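Local coordinates for protein second substrate binding domain of putative amino acid ABC transporter (Streptococcus pneumoniae, PDB 4OEN) that probably captures an amino acid outside the cell and hands it to the membrane part of an ABC transporter for uptake, at residues A53-V58 against D64-G69; E31-I36 against F42-T47; K134-A139 against G151-V156. All blocks are in the same frame, centred on the assembly; numbering follows the deposited sequence.

Contact 1: residues A53-V58 against D64-G69; sequences AAISAV and DGIIAG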
ATOM      1  N   ALA A  53      -0.390 -10.654  14.253  1.00 18.05           N
ATOM      2  CA  ALA A  53       0.182 -11.957  14.593  1.00 18.37           C
ATOM      3  C   ALA A  53       1.566 -12.122  13.960  1.00 17.04           C
ATOM      4  O   ALA A  53       2.456 -12.735  14.559  1.00 19.46           O
ATOM      5  CB  ALA A  53      -0.741 -13.075  14.155  1.00 24.25           C
ATOM      6  N   ALA A  54       1.730 -11.575  12.759  1.00 16.18           N
ATOM      7  CA  ALA A  54       3.026 -11.554  12.070  1.00 15.52           C
ATOM      8  C   ALA A  54       4.056 -10.731  12.852  1.00 20.49           C
ATOM      9  O   ALA A  54       5.211 -11.136  13.011  1.00 17.28           O
ATOM     10  CB  ALA A  54       2.868 -11.007  10.656  1.00 18.26           C
ATOM     11  N   ILE A  55       3.631  -9.569  13.327  1.00 16.92           N
ATOM     12  CA  ILE A  55       4.452  -8.741  14.213  0.50 19.27           C
ATOM     13  C   ILE A  55       4.922  -9.540  15.429  1.00 23.26           C
ATOM     14  O   ILE A  55       6.117  -9.573  15.746  1.00 22.22           O
ATOM     15  CB  ILE A  55       3.677  -7.488  14.692  0.50 20.79           C
ATOM     16  CG1 ILE A  55       3.324  -6.582  13.510  0.50 23.85           C
ATOM     17  CG2 ILE A  55       4.481  -6.725  15.751  0.50 20.65           C
ATOM     18  CD1 ILE A  55       4.497  -5.888  12.884  0.50 20.64           C
ATOM     19  N   SER A  56       3.972 -10.178  16.119  1.00 22.37           N
ATOM     20  CA  SER A  56       4.282 -11.013  17.278  1.00 22.57           C
ATOM     21  C   SER A  56       5.309 -12.098  16.987  1.00 20.73           C
ATOM     22  O   SER A  56       6.243 -12.309  17.774  1.00 22.21           O
ATOM     23  CB  SER A  56       3.008 -11.680  17.822  1.00 29.05           C
ATOM     24  OG  SER A  56       2.165 -10.742  18.463  1.00 37.26           O
ATOM     25  N   ALA A  57       5.114 -12.800  15.875  1.00 20.03           N
ATOM     26  CA  ALA A  57       5.946 -13.956  15.557  1.00 20.23           C
ATOM     27  C   ALA A  57       7.390 -13.513  15.303  1.00 20.84           C
ATOM     28  O   ALA A  57       8.325 -14.145  15.787  1.00 23.19           O
ATOM     29  CB  ALA A  57       5.379 -14.711  14.350  1.00 18.81           C
ATOM     30  N   VAL A  58       7.562 -12.409  14.580  1.00 19.74           N
ATOM     31  CA  VAL A  58       8.897 -11.881  14.314  1.00 17.46           C
ATOM     32  C   VAL A  58       9.555 -11.426  15.624  1.00 19.98           C
ATOM     33  O   VAL A  58      10.719 -11.740  15.887  1.00 23.12           O
ATOM     34  CB  VAL A  58       8.859 -10.716  13.293  1.00 15.88           C
ATOM     35  CG1 VAL A  58      10.204  -9.981  13.257  1.00 19.30           C
ATOM     36  CG2 VAL A  58       8.506 -11.243  11.895  1.00 16.88           C
ATOM     37  N   ASP A  64      11.130 -15.014  10.876  1.00 19.69           N
ATOM     38  CA  ASP A  64      12.349 -14.267  10.629  1.00 21.46           C
ATOM     39  C   ASP A  64      12.091 -12.877  10.065  1.00 17.31           C
ATOM     40  O   ASP A  64      12.822 -11.938  10.376  1.00 20.97           O
ATOM     41  CB  ASP A  64      13.258 -15.068   9.707  1.00 19.74           C
ATOM     42  CG  ASP A  64      13.618 -16.417  10.301  1.00 25.62           C
ATOM     43  OD1 ASP A  64      14.325 -16.439  11.331  1.00 33.60           O
ATOM     44  OD2 ASP A  64      13.186 -17.454   9.756  1.00 29.13           O
ATOM     45  N   GLY A  65      11.056 -12.735   9.249  1.00 14.70           N
ATOM     46  CA  GLY A  65      10.790 -11.452   8.629  1.00 14.02           C
ATOM     47  C   GLY A  65       9.312 -11.255   8.432  1.00 13.02           C
ATOM     48  O   GLY A  65       8.542 -12.211   8.523  1.00 16.76           O
ATOM     49  N   ILE A  66       8.927 -10.004   8.219  1.00 12.62           N
ATOM     50  CA  ILE A  66       7.544  -9.660   7.902  1.00 14.70           C
ATOM     51  C   ILE A  66       7.467  -8.799   6.647  1.00 13.18           C
ATOM     52  O   ILE A  66       8.268  -7.886   6.453  1.00 17.06           O
ATOM     53  CB  ILE A  66       6.852  -8.947   9.090  1.00 15.73           C
ATOM     54  CG1 ILE A  66       5.434  -8.518   8.708  1.00 15.72           C
ATOM     55  CG2 ILE A  66       7.665  -7.750   9.586  1.00 14.80           C
ATOM     56  CD1 ILE A  66       4.634  -7.939   9.878  1.00 19.53           C
ATOM     57  N   ILE A  67       6.530  -9.143   5.768  1.00 12.84           N
ATOM     58  CA  ILE A  67       6.238  -8.300   4.611  1.00 12.30           C
ATOM     59  C   ILE A  67       4.722  -8.270   4.515  1.00 13.79           C
ATOM     60  O   ILE A  67       4.078  -9.318   4.490  1.00 16.81           O
ATOM     61  CB  ILE A  67       6.927  -8.815   3.307  1.00 14.21           C
ATOM     62  CG1 ILE A  67       6.909  -7.717   2.238  1.00 14.48           C
ATOM     63  CG2 ILE A  67       6.349 -10.173   2.816  1.00 15.81           C
ATOM     64  CD1 ILE A  67       7.644  -8.117   0.927  1.00 15.84           C
ATOM     65  N   ALA A  68       4.146  -7.073   4.544  1.00 14.89           N
ATOM     66  CA  ALA A  68       2.689  -6.943   4.624  1.00 19.22           C
ATOM     67  C   ALA A  68       2.248  -5.509   4.404  1.00 17.73           C
ATOM     68  O   ALA A  68       1.500  -4.963   5.213  1.00 20.70           O
ATOM     69  CB  ALA A  68       2.170  -7.450   5.996  1.00 17.33           C
ATOM     70  N   GLY A  69       2.723  -4.886   3.324  1.00 13.59           N
ATOM     71  CA  GLY A  69       2.436  -3.481   3.081  1.00 16.69           C
ATOM     72  C   GLY A  69       2.743  -2.635   4.302  1.00 15.58           C
ATOM     73  O   GLY A  69       2.009  -1.697   4.625  1.00 17.57           O
TER
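I66 holds its chain fully extended, with CG1 anti to the backbone N (chi1 177°) and chi2 at 174°, and this carries CD1 from the strand to the helix, where A54 receives it. V58 answers one turn further along the helix: with CG1 trans to N (chi1 168°), its other methyl, CG2, lies on the strand side. The end of I66 meets A54 directly, CD1 resting 3.6 Å from A54 CB, and the next carbon back, I66 CG1, is still 4.1 Å from the same methyl. I55 starts out away from the strand, yet its chain turns back and brings CD1 to I66 CD1; it was modelled in two conformers, so this touch is the less certain. V58 CG2 packs on the peptide between G65 and I66, 3.5 Å from G65 O, and also reaches I66 CB at 4.0 Å. In the type II periplasmic binding protein fold this is the return half of a beta-alpha-beta crossover: strand 44-47 leads into helix 51-60, which lies on the sheet and delivers strand 65-66 beyond strand 5-8. G65 bonds through its backbone to I6 and A8 on strand 5-8, while I66 pairs with A188 of the antiparallel strand 180-190. No hydrogen bond joins helix to strand, and the fit is wholly apolar apart from the V58 methyl on the G65 carbonyl. F80 of strand 80-82 touches I55, V58 and I66. Where the chain enters the strand, D64 hydrogen-bonds through OD2 to I6 N.

Contact 2: residues E31-I36 against F42-T47; sequences ELIKAI and FEIEIT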
ATOM      1  N   GLU A  31       4.556 -11.875  -4.406  1.00 12.09           N
ATOM      2  CA  GLU A  31       5.383 -12.053  -5.587  1.00 15.33           C
ATOM      3  C   GLU A  31       6.795 -11.525  -5.370  1.00 16.28           C
ATOM      4  O   GLU A  31       7.760 -12.136  -5.818  1.00 16.52           O
ATOM      5  CB  GLU A  31       4.741 -11.381  -6.800  1.00 17.04           C
ATOM      6  CG  GLU A  31       3.467 -12.074  -7.230  1.00 18.79           C
ATOM      7  CD  GLU A  31       3.055 -11.757  -8.658  1.00 25.67           C
ATOM      8  OE1 GLU A  31       3.931 -11.650  -9.547  1.00 29.74           O
ATOM      9  OE2 GLU A  31       1.844 -11.619  -8.886  1.00 25.81           O
ATOM     10  N   LEU A  32       6.910 -10.385  -4.688  1.00 14.14           N
ATOM     11  CA  LEU A  32       8.206  -9.752  -4.491  1.00 11.77           C
ATOM     12  C   LEU A  32       9.117 -10.598  -3.597  1.00 12.04           C
ATOM     13  O   LEU A  32      10.269 -10.827  -3.934  1.00 16.34           O
ATOM     14  CB  LEU A  32       8.022  -8.358  -3.904  1.00 12.60           C
ATOM     15  CG  LEU A  32       9.304  -7.608  -3.549  1.00 12.94           C
ATOM     16  CD1 LEU A  32      10.115  -7.328  -4.790  1.00 15.72           C
ATOM     17  CD2 LEU A  32       8.950  -6.340  -2.801  1.00 16.94           C
ATOM     18  N   ILE A  33       8.610 -11.090  -2.466  1.00 14.00           N
ATOM     19  CA  ILE A  33       9.502 -11.850  -1.592  1.00 15.69           C
ATOM     20  C   ILE A  33       9.944 -13.158  -2.268  1.00 15.40           C
ATOM     21  O   ILE A  33      11.100 -13.563  -2.148  1.00 15.37           O
ATOM     22  CB  ILE A  33       8.861 -12.135  -0.205  1.00 13.81           C
ATOM     23  CG1 ILE A  33       9.935 -12.612   0.777  1.00 20.28           C
ATOM     24  CG2 ILE A  33       7.668 -13.093  -0.299  1.00 13.92           C
ATOM     25  CD1 ILE A  33      11.056 -11.617   0.968  1.00 21.24           C
ATOM     26  N   LYS A  34       9.047 -13.794  -3.012  1.00 12.84           N
ATOM     27  CA  LYS A  34       9.402 -15.003  -3.748  1.00 15.52           C
ATOM     28  C   LYS A  34      10.464 -14.744  -4.811  1.00 17.59           C
ATOM     29  O   LYS A  34      11.377 -15.551  -4.977  1.00 18.48           O
ATOM     30  CB  LYS A  34       8.167 -15.605  -4.402  1.00 20.06           C
ATOM     31  CG  LYS A  34       7.192 -16.171  -3.395  1.00 20.54           C
ATOM     32  CD  LYS A  34       5.917 -16.590  -4.066  1.00 21.43           C
ATOM     33  CE  LYS A  34       4.851 -16.858  -3.023  1.00 20.06           C
ATOM     34  NZ  LYS A  34       3.591 -17.343  -3.638  1.00 25.45           N
ATOM     35  N   ALA A  35      10.337 -13.634  -5.539  1.00 15.90           N
ATOM     36  CA  ALA A  35      11.333 -13.299  -6.562  1.00 15.90           C
ATOM     37  C   ALA A  35      12.692 -12.967  -5.955  1.00 15.93           C
ATOM     38  O   ALA A  35      13.743 -13.278  -6.543  1.00 20.24           O
ATOM     39  CB  ALA A  35      10.846 -12.134  -7.423  1.00 16.11           C
ATOM     40  N   ILE A  36      12.670 -12.320  -4.795  1.00 16.91           N
ATOM     41  CA  ILE A  36      13.905 -11.962  -4.116  1.00 15.75           C
ATOM     42  C   ILE A  36      14.582 -13.217  -3.575  1.00 15.53           C
ATOM     43  O   ILE A  36      15.789 -13.384  -3.703  1.00 16.86           O
ATOM     44  CB  ILE A  36      13.630 -10.937  -3.007  1.00 16.53           C
ATOM     45  CG1 ILE A  36      13.332  -9.582  -3.654  1.00 20.29           C
ATOM     46  CG2 ILE A  36      14.804 -10.829  -2.044  1.00 16.05           C
ATOM     47  CD1 ILE A  36      13.045  -8.448  -2.680  1.00 15.08           C
ATOM     48  N   PHE A  42      18.027 -17.955  -1.385  1.00 23.14           N
ATOM     49  CA  PHE A  42      17.577 -18.519  -0.115  1.00 23.82           C
ATOM     50  C   PHE A  42      16.169 -19.088  -0.237  1.00 27.30           C
ATOM     51  O   PHE A  42      15.447 -18.802  -1.191  1.00 26.11           O
ATOM     52  CB  PHE A  42      17.685 -17.502   1.039  1.00 23.91           C
ATOM     53  CG  PHE A  42      16.873 -16.238   0.874  1.00 23.96           C
ATOM     54  CD1 PHE A  42      15.572 -16.145   1.360  1.00 20.50           C
ATOM     55  CD2 PHE A  42      17.447 -15.106   0.306  1.00 21.83           C
ATOM     56  CE1 PHE A  42      14.850 -14.959   1.243  1.00 19.76           C
ATOM     57  CE2 PHE A  42      16.741 -13.926   0.183  1.00 19.19           C
ATOM     58  CZ  PHE A  42      15.439 -13.845   0.642  1.00 19.88           C
ATOM     59  N   GLU A  43      15.822 -19.957   0.704  1.00 26.08           N
ATOM     60  CA  GLU A  43      14.500 -20.572   0.741  1.00 22.11           C
ATOM     61  C   GLU A  43      13.624 -19.862   1.754  1.00 23.03           C
ATOM     62  O   GLU A  43      14.113 -19.358   2.766  1.00 21.78           O
ATOM     63  CB  GLU A  43      14.595 -22.059   1.091  1.00 23.11           C
ATOM     64  CG  GLU A  43      15.170 -22.927  -0.011  1.00 39.40           C
ATOM     65  CD  GLU A  43      14.902 -24.402   0.220  1.00 55.77           C
ATOM     66  OE1 GLU A  43      14.510 -24.769   1.350  1.00 60.74           O
ATOM     67  OE2 GLU A  43      15.092 -25.197  -0.725  1.00 64.23           O
ATOM     68  N   ILE A  44      12.327 -19.813   1.470  1.00 22.11           N
ATOM     69  CA  ILE A  44      11.386 -19.223   2.406  1.00 17.72           C
ATOM     70  C   ILE A  44      10.175 -20.104   2.591  1.00 20.59           C
ATOM     71  O   ILE A  44       9.824 -20.909   1.726  1.00 22.34           O
ATOM     72  CB  ILE A  44      10.887 -17.840   1.955  1.00 14.10           C
ATOM     73  CG1 ILE A  44      10.238 -17.940   0.571  1.00 18.55           C
ATOM     74  CG2 ILE A  44      12.022 -16.811   1.973  1.00 18.71           C
ATOM     75  CD1 ILE A  44       9.680 -16.599   0.048  1.00 19.33           C
ATOM     76  N   GLU A  45       9.562 -19.955   3.758  1.00 19.48           N
ATOM     77  CA  GLU A  45       8.225 -20.457   4.009  1.00 18.14           C
ATOM     78  C   GLU A  45       7.397 -19.228   4.344  1.00 19.22           C
ATOM     79  O   GLU A  45       7.770 -18.459   5.215  1.00 23.64           O
ATOM     80  CB  GLU A  45       8.182 -21.452   5.155  1.00 22.28           C
ATOM     81  CG  GLU A  45       6.761 -21.871   5.510  1.00 36.52           C
ATOM     82  CD  GLU A  45       6.652 -22.459   6.905  1.00 53.99           C
ATOM     83  OE1 GLU A  45       7.652 -22.410   7.655  1.00 59.55           O
ATOM     84  OE2 GLU A  45       5.563 -22.972   7.251  1.00 57.01           O
ATOM     85  N   ILE A  46       6.281 -19.048   3.654  1.00 16.90           N
ATOM     86  CA  ILE A  46       5.430 -17.894   3.894  1.00 15.62           C
ATOM     87  C   ILE A  46       4.241 -18.328   4.747  1.00 14.07           C
ATOM     88  O   ILE A  46       3.638 -19.366   4.506  1.00 19.28           O
ATOM     89  CB  ILE A  46       4.926 -17.266   2.581  1.00 16.15           C
ATOM     90  CG1 ILE A  46       6.109 -16.747   1.763  1.00 16.01           C
ATOM     91  CG2 ILE A  46       3.958 -16.161   2.861  1.00 18.10           C
ATOM     92  CD1 ILE A  46       5.722 -16.227   0.369  1.00 17.70           C
ATOM     93  N   THR A  47       3.940 -17.524   5.755  1.00 13.74           N
ATOM     94  CA  THR A  47       2.739 -17.738   6.554  1.00 13.99           C
ATOM     95  C   THR A  47       1.897 -16.471   6.489  1.00 13.29           C
ATOM     96  O   THR A  47       2.422 -15.383   6.270  1.00 15.45           O
ATOM     97  CB  THR A  47       3.075 -18.079   8.007  1.00 14.66           C
ATOM     98  OG1 THR A  47       3.754 -16.984   8.627  1.00 17.73           O
ATOM     99  CG2 THR A  47       3.949 -19.319   8.070  1.00 19.40           C
TER
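I36 N bonds to L32 O at 3.0 Å within helix 28-40, and from that turn the CG2 branch of I36 meets the ring of F42, whose CZ comes 4.1 Å from I36 CG2. The ring runs alongside I36. It also passes the I36 carbonyl, with CE2 4.0 Å from I36 O. F42 reaches this place because its CG stands between the backbone N and the carbonyl carbon (chi1 60°), which swings the ring back toward the helix; Y5 meets it in an edge-to-face stack. Further along, I44 and I46 both send their CD1 methyls at I33. I46 CD1 lies 3.7 Å from I33 CG2, the two isoleucines overlapping head to tail, whereas I44 CD1 is 4.1 Å from that same methyl and 4.0 Å from I33 O. K34 closes the exposed margin. Its chain runs extended beyond CG and crosses I46 at about a right angle, so that its CE is 3.6 Å from I46 CD1 and the aliphatic part roofs the isoleucine. No hydrogen bond links the two segments. On the side of the helix turned from the strand, E31 OE2 takes a salt bridge from K220 and a hydrogen bond with Y221 OH, tying the helix to the C-terminal helix 213-222. The short helix and strand axes run nearly antiparallel, at 169° and 10.0 Å apart, as a helix and the strand it feeds do in a beta-alpha-beta unit; here strand 44-47 lies parallel to strand 5-8 in one lobe of a type II periplasmic binding protein.

Contact 3: residues K134-A139 against G151-V156; sequences KIKTFA and GAIDAV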
ATOM      1  N   LYS A 134     -15.548  21.406   0.241  1.00 16.90           N
ATOM      2  CA  LYS A 134     -16.189  20.789   1.402  1.00 13.37           C
ATOM      3  C   LYS A 134     -15.705  19.353   1.532  1.00 17.05           C
ATOM      4  O   LYS A 134     -15.296  18.733   0.551  1.00 19.37           O
ATOM      5  CB  LYS A 134     -17.709  20.819   1.258  1.00 17.21           C
ATOM      6  CG  LYS A 134     -18.320  22.210   1.205  1.00 22.52           C
ATOM      7  CD  LYS A 134     -19.811  22.126   0.907  1.00 31.72           C
ATOM      8  CE  LYS A 134     -20.488  23.485   1.032  1.00 42.69           C
ATOM      9  NZ  LYS A 134     -19.819  24.521   0.200  1.00 48.18           N
ATOM     10  N   ILE A 135     -15.744  18.828   2.749  1.00 14.67           N
ATOM     11  CA  ILE A 135     -15.357  17.447   2.998  1.00 15.16           C
ATOM     12  C   ILE A 135     -16.568  16.695   3.520  1.00 17.80           C
ATOM     13  O   ILE A 135     -17.259  17.172   4.426  1.00 20.44           O
ATOM     14  CB  ILE A 135     -14.214  17.345   4.024  1.00 15.22           C
ATOM     15  CG1 ILE A 135     -12.966  18.051   3.515  1.00 16.59           C
ATOM     16  CG2 ILE A 135     -13.902  15.877   4.348  1.00 16.70           C
ATOM     17  CD1 ILE A 135     -11.833  18.091   4.555  1.00 17.17           C
ATOM     18  N   LYS A 136     -16.845  15.542   2.928  1.00 13.30           N
ATOM     19  CA  LYS A 136     -17.843  14.632   3.469  1.00 14.82           C
ATOM     20  C   LYS A 136     -17.111  13.396   3.968  1.00 14.80           C
ATOM     21  O   LYS A 136     -16.360  12.751   3.239  1.00 14.15           O
ATOM     22  CB  LYS A 136     -18.905  14.269   2.432  1.00 17.51           C
ATOM     23  CG  LYS A 136     -19.970  13.327   2.975  1.00 27.03           C
ATOM     24  CD  LYS A 136     -21.142  13.196   2.023  1.00 34.72           C
ATOM     25  CE  LYS A 136     -22.180  12.221   2.562  1.00 38.88           C
ATOM     26  NZ  LYS A 136     -22.650  12.603   3.928  1.00 46.03           N
ATOM     27  N   THR A 137     -17.328  13.085   5.237  1.00 14.64           N
ATOM     28  CA  THR A 137     -16.615  12.007   5.905  1.00 13.30           C
ATOM     29  C   THR A 137     -17.416  10.717   5.952  1.00 18.09           C
ATOM     30  O   THR A 137     -18.609  10.720   6.271  1.00 23.07           O
ATOM     31  CB  THR A 137     -16.259  12.447   7.316  1.00 23.90           C
ATOM     32  OG1 THR A 137     -15.586  13.709   7.232  1.00 24.76           O
ATOM     33  CG2 THR A 137     -15.374  11.418   8.012  1.00 25.11           C
ATOM     34  N   PHE A 138     -16.738   9.621   5.638  1.00 17.32           N
ATOM     35  CA  PHE A 138     -17.353   8.305   5.611  1.00 17.88           C
ATOM     36  C   PHE A 138     -16.693   7.324   6.565  1.00 15.96           C
ATOM     37  O   PHE A 138     -15.489   7.360   6.795  1.00 18.55           O
ATOM     38  CB  PHE A 138     -17.303   7.737   4.196  1.00 20.72           C
ATOM     39  CG  PHE A 138     -18.101   8.518   3.217  1.00 19.56           C
ATOM     40  CD1 PHE A 138     -19.421   8.188   2.966  1.00 23.25           C
ATOM     41  CD2 PHE A 138     -17.541   9.598   2.551  1.00 19.85           C
ATOM     42  CE1 PHE A 138     -20.159   8.905   2.050  1.00 19.19           C
ATOM     43  CE2 PHE A 138     -18.280  10.323   1.642  1.00 20.51           C
ATOM     44  CZ  PHE A 138     -19.583   9.976   1.384  1.00 17.15           C
ATOM     45  N   ALA A 139     -17.508   6.420   7.087  1.00 19.49           N
ATOM     46  CA  ALA A 139     -17.037   5.420   8.039  1.00 23.15           C
ATOM     47  C   ALA A 139     -16.419   4.217   7.337  1.00 23.05           C
ATOM     48  O   ALA A 139     -15.620   3.498   7.918  1.00 27.19           O
ATOM     49  CB  ALA A 139     -18.169   4.982   8.911  1.00 25.57           C
ATOM     50  N   GLY A 151     -22.841  10.734  -7.661  1.00 29.35           N
ATOM     51  CA  GLY A 151     -22.553  12.136  -7.916  1.00 27.95           C
ATOM     52  C   GLY A 151     -22.839  13.004  -6.704  1.00 28.51           C
ATOM     53  O   GLY A 151     -22.830  14.236  -6.788  1.00 32.63           O
ATOM     54  N   ALA A 152     -23.083  12.358  -5.567  1.00 23.82           N
ATOM     55  CA  ALA A 152     -23.387  13.071  -4.331  1.00 27.39           C
ATOM     56  C   ALA A 152     -22.151  13.804  -3.806  1.00 23.15           C
ATOM     57  O   ALA A 152     -22.257  14.850  -3.163  1.00 25.89           O
ATOM     58  CB  ALA A 152     -23.923  12.107  -3.279  1.00 29.71           C
ATOM     59  N   ILE A 153     -20.983  13.221  -4.052  1.00 19.18           N
ATOM     60  CA  ILE A 153     -19.715  13.920  -3.878  1.00 19.83           C
ATOM     61  C   ILE A 153     -19.022  14.003  -5.241  1.00 16.66           C
ATOM     62  O   ILE A 153     -19.336  13.236  -6.153  1.00 18.87           O
ATOM     63  CB  ILE A 153     -18.810  13.229  -2.850  1.00 12.28           C
ATOM     64  CG1 ILE A 153     -18.618  11.760  -3.212  1.00 14.87           C
ATOM     65  CG2 ILE A 153     -19.441  13.337  -1.453  1.00 17.94           C
ATOM     66  CD1 ILE A 153     -17.637  11.009  -2.339  1.00 13.48           C
ATOM     67  N   ASP A 154     -18.083  14.930  -5.367  1.00 15.49           N
ATOM     68  CA  ASP A 154     -17.410  15.196  -6.635  1.00 13.62           C
ATOM     69  C   ASP A 154     -16.093  14.448  -6.808  1.00 14.86           C
ATOM     70  O   ASP A 154     -15.584  14.305  -7.921  1.00 17.17           O
ATOM     71  CB  ASP A 154     -17.176  16.694  -6.756  1.00 15.23           C
ATOM     72  CG  ASP A 154     -18.473  17.470  -6.732  1.00 20.81           C
ATOM     73  OD1 ASP A 154     -19.222  17.373  -7.729  1.00 19.95           O
ATOM     74  OD2 ASP A 154     -18.751  18.166  -5.732  1.00 20.22           O
ATOM     75  N   ALA A 155     -15.535  13.982  -5.702  1.00 14.73           N
ATOM     76  CA  ALA A 155     -14.221  13.357  -5.691  1.00 12.77           C
ATOM     77  C   ALA A 155     -14.054  12.617  -4.386  1.00 11.64           C
ATOM     78  O   ALA A 155     -14.841  12.829  -3.442  1.00 11.82           O
ATOM     79  CB  ALA A 155     -13.112  14.394  -5.855  1.00 15.69           C
ATOM     80  N   VAL A 156     -13.058  11.736  -4.352  1.00 13.18           N
ATOM     81  CA  VAL A 156     -12.616  11.124  -3.105  1.00 12.52           C
ATOM     82  C   VAL A 156     -11.120  11.324  -2.953  1.00 12.34           C
ATOM     83  O   VAL A 156     -10.408  11.593  -3.925  1.00 12.89           O
ATOM     84  CB  VAL A 156     -12.895   9.604  -3.047  1.00 13.89           C
ATOM     85  CG1 VAL A 156     -14.366   9.312  -3.264  1.00 16.23           C
ATOM     86  CG2 VAL A 156     -12.036   8.862  -4.092  1.00 14.59           C
TER
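K136 and I153 are the closest backbone positions here, their CA atoms 7.6 Å apart, so strand 134-138 and the turn that leads into strand 155-159 meet through side chains alone. Both strands run parallel to strand 111-115, which separates them, and helix 141-150 makes the connection: a beta-alpha-beta crossover in the other lobe of the type II periplasmic binding protein fold. The helix ends at G151, whose positive phi (88°) closes a Schellman motif and turns the chain back toward the sheet. Two residues on, I153 is the one that reaches strand 134-138, offering a different branch to each of two neighbours. A chi1 of 54° tucks I153 CG1 over its own backbone, which sends CD1 toward F138 and leaves CG2 for K136. The lysine runs across the isoleucine with its aliphatic carbons: K136 CD is 3.9 Å from I153 CG2, and K136 CB is 4.0 Å from that same methyl. Its chain is straight as far as CE and bends only at chi4, where NZ heads away from the contact. S147 of helix 141-150 touches both F138 and I153, while T111 of the intervening strand touches K136 and I153. Just after I153, D154 OD2 accepts a hydrogen bond from T111 N, fastening the turn to the start of strand 111-115. F138 and I153 point at each other, and the nearest atoms of ring and isoleucine, F138 CE2 and I153 CD1, are 4.1 Å apart.

Overall arrangement
The contacts follow one another along the chain: 31-36 with 42-47 first, then contact 1, then contact 3. Contacts 1 and 2 lie in one lobe, their centres 13 Å apart, with strand 44-47 running on into helix 51-60; helices 28-40 and 51-60 pack on opposite faces of the same sheet. Contact 3 belongs to the other lobe, across the chain's centre, about 35 Å from contact 1 and 40 Å from contact 2 between centres. The long strands 87-96 and 180-190 run between the lobes. Each contact lies within a beta-alpha-beta crossover of its own lobe, consistent with two lobes that move as units around a bound substrate.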